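Local coordinates for protein putative phosphoglycolate phosphatase (PDB 2HI0) that probably removes phosphate from 2-phosphoglycolate, as a phosphoglycolate phosphatase of the haloacid dehalogenase-like family, at residues Q80-E83 against A84-Q87. Numbering follows the deposited sequence.
Sequences QIPE and AVTQ. Unlike the reference sequence in segment 80-83: Gln80 (reference Arg).
Pro82 and Val85 close a type I beta turn through one backbone hydrogen bond, from Val85 N to Pro82 O at 3.0 Å. The bond is nearly straight at the hydrogen, with an N-H...O angle of 165°. The donor lies above the carbonyl plane of Pro82 and is not directed at a lone pair. Glu83 and Ala84 fill the two central positions of the turn.

Ile81, just before the turn, meets Val85, its last residue. Ile81 CG2 reaches Val85 CB at 3.9 Å, and the two side chains cross at about a right angle. With chi1 of Ile81 at -66°, CG1 lies beside the backbone N and CG2 beside the carbonyl carbon, which leaves CG2 as the branch that touches Val85. A looser apolar contact joins Pro82 CG to Val85 CG2 at 4.4 Å. The CB bond of Glu83 points away from 84-87, yet Glu83 CB lies 3.4 Å from Ala84 N.

Ile81, Pro82 and Val85 also touch helix 52-63, at Thr57, Ala61 and Leu60 respectively, and Phe74, earlier in the same loop, touches Ile81 and Pro82. Beyond the turn the chain enters helix 87-103, with Thr86 as the N-cap: its OG1 is hydrogen-bonded to Glu89 N. The side-chain amide of Gln87 bonds through NE2 to Thr57 OG1, a further link to helix 52-63. This is a surface beta turn followed directly by an N-capped helix, in the mainly helical region inserted in sequence between strands 6-9 and 128-133, consistent with the helical cap (C1 type) of HAD phosphatases.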
loop_
_atom_site.group_PDB
_atom_site.type_symbol
_atom_site.label_atom_id
_atom_site.label_comp_id
_atom_site.label_asym_id
_atom_site.label_seq_id
_atom_site.Cartn_x
_atom_site.Cartn_y
_atom_site.Cartn_z
ATOM N N GLN A 80 -6.171 -16.178 -12.329
ATOM C CA GLN A 80 -6.751 -17.523 -12.366
ATOM C C GLN A 80 -7.429 -17.778 -11.031
ATOM O O GLN A 80 -6.816 -18.394 -10.152
ATOM C CB GLN A 80 -5.643 -18.559 -12.530
ATOM C CG GLN A 80 -4.778 -18.358 -13.762
ATOM C CD GLN A 80 -5.289 -19.151 -14.882
ATOM O OE1 GLN A 80 -6.084 -18.667 -15.683
ATOM N NE2 GLN A 80 -4.894 -20.411 -14.927
ATOM N N ILE A 81 -8.637 -17.253 -10.867
ATOM C CA ILE A 81 -9.332 -17.363 -9.576
ATOM C C ILE A 81 -10.019 -18.757 -9.502
ATOM O O ILE A 81 -10.797 -19.117 -10.380
ATOM C CB ILE A 81 -10.293 -16.185 -9.322
ATOM C CG1 ILE A 81 -9.461 -14.882 -9.185
ATOM C CG2 ILE A 81 -11.130 -16.442 -8.057
ATOM C CD1 ILE A 81 -10.256 -13.712 -9.354
ATOM N N PRO A 82 -9.727 -19.543 -8.437
ATOM C CA PRO A 82 -10.358 -20.852 -8.299
ATOM C C PRO A 82 -11.874 -20.769 -8.251
ATOM O O PRO A 82 -12.428 -19.815 -7.690
ATOM C CB PRO A 82 -9.834 -21.381 -6.956
ATOM C CG PRO A 82 -8.738 -20.496 -6.559
ATOM C CD PRO A 82 -8.813 -19.234 -7.326
ATOM N N GLU A 83 -12.515 -21.799 -8.789
ATOM C CA GLU A 83 -13.954 -21.886 -8.787
ATOM C C GLU A 83 -14.558 -21.918 -7.396
ATOM O O GLU A 83 -15.746 -21.629 -7.244
ATOM C CB GLU A 83 -14.431 -23.110 -9.582
ATOM C CG GLU A 83 -14.328 -22.864 -11.029
ATOM C CD GLU A 83 -14.843 -24.018 -11.874
ATOM O OE1 GLU A 83 -15.272 -25.080 -11.322
ATOM O OE2 GLU A 83 -14.857 -23.831 -13.112
ATOM N N ALA A 84 -13.761 -22.219 -6.373
ATOM C CA ALA A 84 -14.226 -22.168 -4.988
ATOM C C ALA A 84 -14.495 -20.759 -4.451
ATOM O O ALA A 84 -15.177 -20.569 -3.431
ATOM C CB ALA A 84 -13.215 -22.838 -4.095
ATOM N N VAL A 85 -13.903 -19.755 -5.103
ATOM C CA VAL A 85 -13.931 -18.388 -4.593
ATOM C C VAL A 85 -14.946 -17.551 -5.377
ATOM O O VAL A 85 -14.824 -17.394 -6.591
ATOM C CB VAL A 85 -12.486 -17.717 -4.579
ATOM C CG1 VAL A 85 -12.563 -16.276 -4.076
ATOM C CG2 VAL A 85 -11.524 -18.566 -3.739
ATOM N N THR A 86 -15.879 -16.946 -4.660
ATOM C CA THR A 86 -16.863 -16.052 -5.280
ATOM C C THR A 86 -16.790 -14.632 -4.722
ATOM O O THR A 86 -16.484 -14.411 -3.572
ATOM C CB THR A 86 -18.290 -16.608 -5.089
ATOM O OG1 THR A 86 -18.735 -16.330 -3.762
ATOM C CG2 THR A 86 -18.264 -18.096 -5.365
ATOM N N GLN A 87 -17.111 -13.655 -5.558
ATOM C CA GLN A 87 -17.238 -12.280 -5.058
ATOM C C GLN A 87 -18.346 -12.046 -4.034
ATOM O O GLN A 87 -18.222 -11.183 -3.183
ATOM C CB GLN A 87 -17.275 -11.268 -6.168
ATOM C CG GLN A 87 -15.985 -11.267 -6.976
ATOM C CD GLN A 87 -14.714 -10.897 -6.142
ATOM O OE1 GLN A 87 -14.724 -9.882 -5.456
ATOM N NE2 GLN A 87 -13.692 -11.760 -6.132
#